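Local coordinates for protein cellulase (glycosyl hydrolase family 5) (Bacteroides ovatus, PDB 3ZMR) that hydrolyses internal beta-1,4-glucosidic linkages of the xyloglucan backbone with retention of configuration, releasing xyloglucan oligosaccharides, at residues V211-H216 with K242-R247; I173-S178 with D195-A200; E235-M240 with A258-V263. One frame throughout, in Å; residues are numbered along the deposited sequence.

Contact 1 (V211-H216 with K242-R247); sequences VIINIH and KQIALR. With GLC (alpha-D-glucopyranose), chain L; BGC (beta-D-glucopyranose), chain C.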
loop_
_atom_site.group_PDB
_atom_site.type_symbol
_atom_site.label_atom_id
_atom_site.label_comp_id
_atom_site.label_asym_id
_atom_site.label_seq_id
_atom_site.Cartn_x
_atom_site.Cartn_y
_atom_site.Cartn_z
ATOM N N VAL A 211 1.688 5.669 14.354
ATOM C CA VAL A 211 1.179 6.667 13.412
ATOM C C VAL A 211 1.559 6.272 11.997
ATOM O O VAL A 211 2.716 5.947 11.753
ATOM C CB VAL A 211 1.692 8.080 13.717
ATOM C CG1 VAL A 211 1.186 9.066 12.680
ATOM C CG2 VAL A 211 1.287 8.468 15.155
ATOM N N ILE A 212 0.600 6.282 11.089
ATOM C CA ILE A 212 0.797 6.095 9.675
ATOM C C ILE A 212 0.443 7.391 8.940
ATOM O O ILE A 212 -0.674 7.912 9.123
ATOM C CB ILE A 212 -0.084 4.955 9.124
ATOM C CG1 ILE A 212 0.224 3.603 9.764
ATOM C CG2 ILE A 212 0.046 4.867 7.609
ATOM C CD1 ILE A 212 -0.890 2.579 9.637
ATOM N N ILE A 213 1.359 7.939 8.149
ATOM C CA ILE A 213 1.061 9.064 7.240
ATOM C C ILE A 213 1.200 8.597 5.799
ATOM O O ILE A 213 2.056 7.758 5.493
ATOM C CB ILE A 213 1.933 10.303 7.500
ATOM C CG1 ILE A 213 3.426 9.996 7.384
ATOM C CG2 ILE A 213 1.580 10.901 8.857
ATOM C CD1 ILE A 213 4.304 11.228 7.487
ATOM N N ASN A 214 0.380 9.129 4.912
ATOM C CA ASN A 214 0.425 8.786 3.504
ATOM C C ASN A 214 0.456 10.033 2.623
ATOM O O ASN A 214 0.581 11.161 3.107
ATOM C CB ASN A 214 -0.703 7.832 3.135
ATOM C CG ASN A 214 -2.044 8.516 2.956
ATOM O OD1 ASN A 214 -2.186 9.728 3.153
ATOM N ND2 ASN A 214 -3.053 7.729 2.659
ATOM N N ILE A 215 0.421 9.814 1.316
ATOM C CA ILE A 215 -0.073 10.822 0.355
ATOM C C ILE A 215 -1.396 10.241 -0.168
ATOM O O ILE A 215 -1.430 9.163 -0.740
ATOM C CB ILE A 215 0.901 11.105 -0.803
ATOM C CG1 ILE A 215 2.249 11.622 -0.299
ATOM C CG2 ILE A 215 0.248 12.134 -1.733
ATOM C CD1 ILE A 215 3.259 11.774 -1.411
ATOM N N HIS A 216 -2.498 10.958 0.038
ATOM C CA HIS A 216 -3.822 10.409 -0.201
ATOM C C HIS A 216 -4.268 10.785 -1.621
ATOM O O HIS A 216 -3.449 11.199 -2.452
ATOM C CB HIS A 216 -4.795 10.929 0.867
ATOM C CG HIS A 216 -5.950 10.020 1.171
ATOM N ND1 HIS A 216 -5.784 8.833 1.832
ATOM C CD2 HIS A 216 -7.289 10.144 0.938
ATOM C CE1 HIS A 216 -6.965 8.258 2.013
ATOM N NE2 HIS A 216 -7.904 9.048 1.492
ATOM N N LYS A 242 10.458 12.556 -1.132
ATOM C CA LYS A 242 11.771 12.966 -0.663
ATOM C C LYS A 242 11.641 14.020 0.456
ATOM O O LYS A 242 12.308 13.975 1.503
ATOM C CB LYS A 242 12.649 13.445 -1.813
ATOM C CG LYS A 242 14.054 13.796 -1.371
ATOM C CD LYS A 242 14.923 14.159 -2.579
ATOM C CE LYS A 242 16.311 14.539 -2.091
ATOM N NZ LYS A 242 17.205 15.015 -3.173
ATOM N N GLN A 243 10.756 14.991 0.221
ATOM C CA GLN A 243 10.519 16.033 1.201
ATOM C C GLN A 243 9.940 15.519 2.505
ATOM O O GLN A 243 10.356 15.896 3.611
ATOM C CB GLN A 243 9.574 17.089 0.652
ATOM C CG GLN A 243 10.200 17.885 -0.488
ATOM C CD GLN A 243 9.170 18.747 -1.161
ATOM O OE1 GLN A 243 8.848 19.848 -0.692
ATOM N NE2 GLN A 243 8.627 18.242 -2.246
ATOM N N ILE A 244 8.916 14.685 2.363
ATOM C CA ILE A 244 8.240 14.158 3.553
ATOM C C ILE A 244 9.198 13.252 4.362
ATOM O O ILE A 244 9.327 13.372 5.599
ATOM C CB ILE A 244 6.991 13.363 3.155
ATOM C CG1 ILE A 244 5.988 14.249 2.385
ATOM C CG2 ILE A 244 6.343 12.729 4.387
ATOM C CD1 ILE A 244 5.058 13.433 1.513
ATOM N N ALA A 245 9.903 12.369 3.639
ATOM C CA ALA A 245 10.877 11.482 4.286
ATOM C C ALA A 245 11.954 12.259 5.016
ATOM O O ALA A 245 12.325 11.917 6.137
ATOM C CB ALA A 245 11.489 10.552 3.251
ATOM N N LEU A 246 12.462 13.326 4.396
ATOM C CA LEU A 246 13.492 14.143 5.068
ATOM C C LEU A 246 12.949 14.847 6.292
ATOM O O LEU A 246 13.625 14.931 7.327
ATOM C CB LEU A 246 14.133 15.133 4.095
ATOM C CG LEU A 246 15.108 14.517 3.054
ATOM C CD1 LEU A 246 15.528 15.534 2.010
ATOM C CD2 LEU A 246 16.321 13.909 3.741
ATOM N N ARG A 247 11.723 15.348 6.205
ATOM C CA ARG A 247 11.155 16.045 7.379
ATOM C C ARG A 247 11.014 15.084 8.580
ATOM O O ARG A 247 11.263 15.470 9.725
ATOM C CB ARG A 247 9.799 16.700 7.049
ATOM C CG ARG A 247 9.049 17.243 8.262
ATOM C CD ARG A 247 9.764 18.384 8.938
ATOM N NE ARG A 247 9.649 19.632 8.197
ATOM C CZ ARG A 247 8.918 20.695 8.577
ATOM N NH1 ARG A 247 8.176 20.672 9.664
ATOM N NH2 ARG A 247 8.921 21.786 7.819
HETATM C C1 GLC L . -11.522 5.029 0.537
HETATM C C2 GLC L . -10.806 6.370 0.430
HETATM C C3 GLC L . -11.426 7.423 1.350
HETATM C C4 GLC L . -12.926 7.468 1.040
HETATM C C5 GLC L . -13.524 6.054 1.037
HETATM C C6 GLC L . -15.024 6.011 0.757
HETATM O O2 GLC L . -9.440 6.169 0.680
HETATM O O3 GLC L . -10.762 8.701 1.226
HETATM O O4 GLC L . -13.504 8.235 2.060
HETATM O O5 GLC L . -12.844 5.233 0.114
HETATM O O6 GLC L . -15.676 6.082 2.011
HETATM C C2 BGC C . -10.683 6.314 0.262
HETATM C C3 BGC C . -11.387 7.274 1.235
HETATM C C4 BGC C . -12.902 7.272 1.059
HETATM C C5 BGC C . -13.302 5.793 1.162
HETATM C C6 BGC C . -14.811 5.634 1.089
HETATM C C1 BGC C . -11.280 4.906 0.124
HETATM O O2 BGC C . -9.313 6.193 0.644
HETATM O O3 BGC C . -10.871 8.605 1.018
HETATM O O4 BGC C . -13.522 8.149 2.042
HETATM O O5 BGC C . -12.705 5.016 0.105
HETATM O O6 BGC C . -15.262 6.402 -0.040
#

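Contact 2 (I173-S178 with D195-A200); sequences IPVAYS and DKVEAA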
loop_
_atom_site.group_PDB
_atom_site.type_symbol
_atom_site.label_atom_id
_atom_site.label_comp_id
_atom_site.label_asym_id
_atom_site.label_seq_id
_atom_site.Cartn_x
_atom_site.Cartn_y
_atom_site.Cartn_z
ATOM N N ILE A 173 -3.336 8.705 9.489
ATOM C CA ILE A 173 -3.546 10.121 9.192
ATOM C C ILE A 173 -3.365 10.297 7.689
ATOM O O ILE A 173 -2.233 10.447 7.210
ATOM C CB ILE A 173 -2.591 11.027 9.984
ATOM C CG1 ILE A 173 -2.686 10.750 11.481
ATOM C CG2 ILE A 173 -2.862 12.497 9.681
ATOM C CD1 ILE A 173 -1.763 11.584 12.358
ATOM N N PRO A 174 -4.458 10.253 6.909
ATOM C CA PRO A 174 -4.356 10.614 5.497
ATOM C C PRO A 174 -3.875 12.071 5.362
ATOM O O PRO A 174 -4.286 12.937 6.165
ATOM C CB PRO A 174 -5.812 10.481 5.012
ATOM C CG PRO A 174 -6.423 9.488 5.912
ATOM C CD PRO A 174 -5.827 9.789 7.239
ATOM N N VAL A 175 -2.998 12.335 4.405
ATOM C CA VAL A 175 -2.475 13.683 4.199
ATOM C C VAL A 175 -2.476 14.035 2.714
ATOM O O VAL A 175 -2.117 13.226 1.844
ATOM C CB VAL A 175 -1.030 13.838 4.727
ATOM C CG1 VAL A 175 -0.596 15.311 4.735
ATOM C CG2 VAL A 175 -0.898 13.280 6.129
ATOM N N ALA A 176 -2.864 15.284 2.447
ATOM C CA ALA A 176 -2.734 15.900 1.136
ATOM C C ALA A 176 -1.619 16.945 1.285
ATOM O O ALA A 176 -1.420 17.528 2.368
ATOM C CB ALA A 176 -4.021 16.619 0.759
ATOM N N TYR A 177 -0.909 17.158 0.178
ATOM C CA TYR A 177 0.169 18.160 0.084
ATOM C C TYR A 177 0.076 19.060 -1.137
ATOM O O TYR A 177 0.638 20.161 -1.122
ATOM C CB TYR A 177 1.539 17.465 0.070
ATOM C CG TYR A 177 1.867 16.609 1.261
ATOM C CD1 TYR A 177 1.514 15.260 1.295
ATOM C CD2 TYR A 177 2.502 17.151 2.379
ATOM C CE1 TYR A 177 1.852 14.472 2.399
ATOM C CE2 TYR A 177 2.824 16.385 3.478
ATOM C CZ TYR A 177 2.491 15.061 3.496
ATOM O OH TYR A 177 2.878 14.349 4.616
ATOM N N SER A 178 -0.581 18.577 -2.188
ATOM C CA SER A 178 -0.548 19.215 -3.507
ATOM C C SER A 178 -1.396 20.492 -3.615
ATOM O O SER A 178 -1.335 21.214 -4.623
ATOM C CB SER A 178 -0.922 18.238 -4.615
ATOM O OG SER A 178 0.066 17.208 -4.681
ATOM N N ASP A 195 4.870 21.807 8.799
ATOM C CA ASP A 195 4.882 22.026 10.238
ATOM C C ASP A 195 3.571 21.555 10.887
ATOM O O ASP A 195 3.560 21.032 11.990
ATOM C CB ASP A 195 5.049 23.512 10.598
ATOM C CG ASP A 195 6.416 24.105 10.233
ATOM O OD1 ASP A 195 7.379 23.359 9.960
ATOM O OD2 ASP A 195 6.514 25.361 10.270
ATOM N N LYS A 196 2.442 21.843 10.233
ATOM C CA LYS A 196 1.117 21.462 10.775
ATOM C C LYS A 196 0.964 19.936 10.810
ATOM O O LYS A 196 0.510 19.351 11.772
ATOM C CB LYS A 196 -0.015 22.085 9.931
ATOM C CG LYS A 196 -0.190 23.582 10.148
ATOM C CD LYS A 196 -1.148 24.191 9.146
ATOM C CE LYS A 196 -2.601 23.929 9.500
ATOM N NZ LYS A 196 -3.474 24.763 8.604
ATOM N N VAL A 197 1.340 19.304 9.705
ATOM C CA VAL A 197 1.325 17.844 9.637
ATOM C C VAL A 197 2.219 17.250 10.765
ATOM O O VAL A 197 1.829 16.349 11.524
ATOM C CB VAL A 197 1.747 17.333 8.245
ATOM C CG1 VAL A 197 1.724 15.804 8.247
ATOM C CG2 VAL A 197 0.833 17.894 7.149
ATOM N N GLU A 198 3.440 17.757 10.854
ATOM C CA GLU A 198 4.364 17.273 11.885
ATOM C C GLU A 198 3.815 17.462 13.303
ATOM O O GLU A 198 4.008 16.609 14.164
ATOM C CB GLU A 198 5.736 17.959 11.726
ATOM C CG GLU A 198 6.749 17.423 12.732
ATOM C CD GLU A 198 8.156 17.952 12.610
ATOM O OE1 GLU A 198 8.338 18.978 11.950
ATOM O OE2 GLU A 198 9.052 17.366 13.282
ATOM N N ALA A 199 3.155 18.601 13.562
ATOM C CA ALA A 199 2.628 18.850 14.908
ATOM C C ALA A 199 1.578 17.772 15.292
ATOM O O ALA A 199 1.513 17.302 16.429
ATOM C CB ALA A 199 2.020 20.234 15.002
ATOM N N ALA A 200 0.773 17.371 14.311
ATOM C CA ALA A 200 -0.248 16.339 14.552
ATOM C C ALA A 200 0.402 14.972 14.768
ATOM O O ALA A 200 0.023 14.215 15.654
ATOM C CB ALA A 200 -1.233 16.287 13.400
#

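Contact 3 (E235-M240 with A258-V263); sequences ERLEAM and AGTNEV. With BGC (beta-D-glucopyranose), chain C; GLC (alpha-D-glucopyranose), chain L; EDO (1,2-ethanediol), chain H.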
loop_
_atom_site.group_PDB
_atom_site.type_symbol
_atom_site.label_atom_id
_atom_site.label_comp_id
_atom_site.label_asym_id
_atom_site.label_seq_id
_atom_site.Cartn_x
_atom_site.Cartn_y
_atom_site.Cartn_z
ATOM N N GLU A 235 8.283 10.796 -11.186
ATOM C CA GLU A 235 9.100 11.949 -10.814
ATOM C C GLU A 235 8.426 12.747 -9.704
ATOM O O GLU A 235 9.065 13.147 -8.717
ATOM C CB GLU A 235 9.324 12.823 -12.026
ATOM C CG GLU A 235 9.977 14.162 -11.762
ATOM C CD GLU A 235 10.152 14.940 -13.036
ATOM O OE1 GLU A 235 11.174 14.733 -13.720
ATOM O OE2 GLU A 235 9.230 15.704 -13.352
ATOM N N ARG A 236 7.112 12.962 -9.842
ATOM C CA ARG A 236 6.366 13.713 -8.838
ATOM C C ARG A 236 6.289 12.977 -7.497
ATOM O O ARG A 236 6.475 13.583 -6.450
ATOM C CB ARG A 236 4.970 14.032 -9.358
ATOM C CG ARG A 236 4.102 14.765 -8.364
ATOM C CD ARG A 236 2.828 15.236 -9.003
ATOM N NE ARG A 236 1.953 15.899 -8.065
ATOM C CZ ARG A 236 0.818 16.496 -8.430
ATOM N NH1 ARG A 236 0.462 16.514 -9.704
ATOM N NH2 ARG A 236 0.039 17.067 -7.529
ATOM N N LEU A 237 5.973 11.687 -7.548
ATOM C CA LEU A 237 5.848 10.883 -6.328
ATOM C C LEU A 237 7.189 10.905 -5.565
ATOM O O LEU A 237 7.224 11.096 -4.326
ATOM C CB LEU A 237 5.412 9.488 -6.713
ATOM C CG LEU A 237 5.051 8.604 -5.504
ATOM C CD1 LEU A 237 3.866 9.114 -4.705
ATOM C CD2 LEU A 237 4.822 7.175 -5.984
ATOM N N GLU A 238 8.292 10.758 -6.296
ATOM C CA GLU A 238 9.622 10.862 -5.685
ATOM C C GLU A 238 9.870 12.229 -5.056
ATOM O O GLU A 238 10.361 12.349 -3.934
ATOM C CB GLU A 238 10.725 10.558 -6.722
ATOM C CG GLU A 238 12.124 10.745 -6.150
ATOM C CD GLU A 238 13.255 10.437 -7.118
ATOM O OE1 GLU A 238 13.049 10.492 -8.333
ATOM O OE2 GLU A 238 14.364 10.133 -6.634
ATOM N N ALA A 239 9.553 13.293 -5.805
ATOM C CA ALA A 239 9.846 14.650 -5.333
ATOM C C ALA A 239 9.096 14.948 -4.045
ATOM O O ALA A 239 9.631 15.569 -3.125
ATOM C CB ALA A 239 9.503 15.681 -6.389
ATOM N N MET A 240 7.862 14.458 -3.968
ATOM C CA MET A 240 7.027 14.676 -2.801
ATOM C C MET A 240 7.517 13.842 -1.633
ATOM O O MET A 240 7.761 14.361 -0.526
ATOM C CB MET A 240 5.550 14.389 -3.126
ATOM C CG MET A 240 4.960 15.368 -4.152
ATOM S SD MET A 240 3.250 14.983 -4.540
ATOM C CE MET A 240 2.434 15.530 -3.052
ATOM N N ALA A 258 3.126 5.366 4.409
ATOM C CA ALA A 258 2.344 4.628 3.399
ATOM C C ALA A 258 2.365 5.407 2.086
ATOM O O ALA A 258 1.942 6.551 2.049
ATOM C CB ALA A 258 0.903 4.421 3.857
ATOM N N GLY A 259 2.860 4.788 1.003
ATOM C CA GLY A 259 3.288 5.578 -0.149
ATOM C C GLY A 259 2.162 6.248 -0.947
ATOM O O GLY A 259 2.327 7.358 -1.470
ATOM N N THR A 260 1.048 5.526 -1.049
ATOM C CA THR A 260 -0.078 5.906 -1.902
ATOM C C THR A 260 -1.386 5.527 -1.205
ATOM O O THR A 260 -1.371 4.918 -0.145
ATOM C CB THR A 260 -0.010 5.212 -3.299
ATOM O OG1 THR A 260 -0.354 3.822 -3.166
ATOM C CG2 THR A 260 1.361 5.370 -3.951
ATOM N N ASN A 261 -2.503 5.866 -1.835
ATOM C CA ASN A 261 -3.798 5.461 -1.331
ATOM C C ASN A 261 -4.409 4.431 -2.300
ATOM O O ASN A 261 -3.895 3.318 -2.393
ATOM C CB ASN A 261 -4.677 6.680 -1.082
ATOM C CG ASN A 261 -5.977 6.327 -0.392
ATOM O OD1 ASN A 261 -5.987 5.554 0.559
ATOM N ND2 ASN A 261 -7.084 6.903 -0.859
ATOM N N GLU A 262 -5.468 4.810 -3.037
ATOM C CA GLU A 262 -6.227 3.899 -3.910
ATOM C C GLU A 262 -5.943 4.221 -5.382
ATOM O O GLU A 262 -6.685 4.975 -6.016
ATOM C CB GLU A 262 -7.744 3.935 -3.616
ATOM C CG GLU A 262 -8.128 3.501 -2.222
ATOM C CD GLU A 262 -9.616 3.519 -1.964
ATOM O OE1 GLU A 262 -10.360 3.992 -2.885
ATOM O OE2 GLU A 262 -10.006 3.097 -0.832
ATOM N N VAL A 263 -4.852 3.685 -5.915
ATOM C CA VAL A 263 -4.433 3.976 -7.295
ATOM C C VAL A 263 -5.394 3.220 -8.223
ATOM O O VAL A 263 -5.650 2.038 -8.055
ATOM C CB VAL A 263 -2.969 3.572 -7.556
ATOM C CG1 VAL A 263 -2.630 3.739 -9.047
ATOM C CG2 VAL A 263 -2.060 4.420 -6.672
HETATM C C2 BGC C . -10.683 6.314 0.262
HETATM C C3 BGC C . -11.387 7.274 1.235
HETATM C C4 BGC C . -12.902 7.272 1.059
HETATM C C5 BGC C . -13.302 5.793 1.162
HETATM C C6 BGC C . -14.811 5.634 1.089
HETATM C C1 BGC C . -11.280 4.906 0.124
HETATM O O2 BGC C . -9.313 6.193 0.644
HETATM O O3 BGC C . -10.871 8.605 1.018
HETATM O O4 BGC C . -13.522 8.149 2.042
HETATM O O5 BGC C . -12.705 5.016 0.105
HETATM O O6 BGC C . -15.262 6.402 -0.040
HETATM C C1 GLC L . -11.522 5.029 0.537
HETATM C C2 GLC L . -10.806 6.370 0.430
HETATM C C3 GLC L . -11.426 7.423 1.350
HETATM C C4 GLC L . -12.926 7.468 1.040
HETATM C C5 GLC L . -13.524 6.054 1.037
HETATM C C6 GLC L . -15.024 6.011 0.757
HETATM O O2 GLC L . -9.440 6.169 0.680
HETATM O O3 GLC L . -10.762 8.701 1.226
HETATM O O4 GLC L . -13.504 8.235 2.060
HETATM O O5 GLC L . -12.844 5.233 0.114
HETATM O O6 GLC L . -15.676 6.082 2.011
HETATM C C1 EDO H . 2.294 16.344 -13.400
HETATM O O1 EDO H . 1.170 16.436 -14.284
HETATM C C2 EDO H . 2.305 14.973 -12.749
HETATM O O2 EDO H . 1.096 14.809 -12.005
#

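Contact 1 (V211-H216 with K242-R247)
I244 keeps CG1 anti to its carbonyl carbon (chi1 -60°), which brings CD1 against both CG1 and CD1 of I215, 3.8 Å from each, while CG2 is left for I213. I213 has CG1 between its backbone N and carbonyl carbon (chi1 58°), and this reaches CD1 out toward the helix. CG2 of I244 is 4.0 Å from CD1 of I213, the two side chains running alongside in opposite senses. All three residues are buried, and the contact is wholly apolar.

The same segment also serves the substrate. N214 ND2 donates to H216 ND1 at 3.1 Å, in the plane of the ring. This bond helps to hold the ring's rotation, with NE2 facing the sugar. H216 NE2 donates to O3 of the alpha form of the glucose at 2.9 Å, nearly straight; the beta form overlaps it and is held the same way. A leucine here would probably leave glucose O3 without this donor and N214 ND2 without its acceptor.

Strand 210-214 runs between strands 170-173 and 255-258 of the barrel. Helix 191-206 adds V201 against I213, and Y177 packs on I244.

Contact 2 (I173-S178 with D195-A200)
V175 and V197 meet tip to tip, with V175 CG1 3.8 Å from V197 CG2. V175 points CG1 there by setting it anti to the backbone N (chi1 -170°). Y177 crosses V197 at about a right angle. Its OH comes 4.1 Å from V197 CG1, and its CE2 is 4.4 Å from V197 CG2. CG1 of V197 thus faces the Y177 hydroxyl, while CG2 faces V175 and, more loosely, the ring. V175 CG1 also sits over one face of the Y177 ring, 3.3 Å above its plane and offset toward the rim, so this methyl touches both the ring and V197.

The next shell is polar and holds the loop backbone. V175 N is bonded to N214 OD1, and Y177 N to E218 OE1. A176 O accepts from W193 NE1 near the start of helix 191-206, a second tie between loop and helix. M240 and I244 of helix 227-248 pack on Y177. On the helix, E198 forms a salt bridge with R247 and bonds Y251 OH.

The side chain of V175 is about 6 Å from that of substrate-binding H216. Loop and helix belong to one beta-alpha unit: the loop leaves strand 170-173 and the chain returns as helix 191-206 against the (beta/alpha)8 barrel of this family 5 glycoside hydrolase.

Contact 3 (E235-M240 with A258-V263)
L237 meets a backbone oxygen: its CD1 lies 4.0 Å from G259 O. This joins helix 227-248 of the (beta/alpha)8 barrel to the loop that follows strand 255-258. L237 CG is anti to the backbone N (chi1 -172°), which carries the two methyls toward the loop. CD2 approaches T260 CG2 more loosely, at 4.4 Å. The leucine does not satisfy the buried carbonyl; G259 O accepts from W241 NE1. T260 likewise turns its polar atom to another partner, with OG1 bonded to Q307 OE1.

The helix has its own polar site at R236. Its guanidinium lies against W221 in a cation-pi contact, and NH1 donates to O2 of an ethanediol, probably from the crystallisation liquor, at 2.9 Å. M240 SD sits at the edge of the guanidinium, in its plane.

Beyond T260 the loop enters the active site. E262 is probably the proton donor, and its OE2 is hydrogen-bonded to H336 ND1. N261 binds substrate. R172 NH2 bonds N261 OD1 and so helps to orient the amide. The other atom of the amide, N261 ND2, donates to O2 of both overlapping glucose forms, for the alpha form at 2.9 Å with an N-H...O angle of 168°.

How the contacts relate
Contact 1 lies between the others, its centre about 8 Å from the centre of contact 2 and about 9 Å from that of contact 3; the centres of contacts 2 and 3 are about 14 Å apart. Barrel strands join them: I212 O probably accepts from I173 N at 2.8 Å, and I213 O from A258 N at 2.8 Å. Between the outer helices, R247 NH1 forms a salt bridge to D195 OD1 at 2.8 Å. Contacts 1 and 3 share helix 227-248. They also share the ligand: H216 and N261 grip neighbouring hydroxyls of one glucose, with H216 CE1 3.2 Å from N261 ND2. S178 OG probably bonds R236 NH2 at 2.9 Å, tying contact 2 to contact 3.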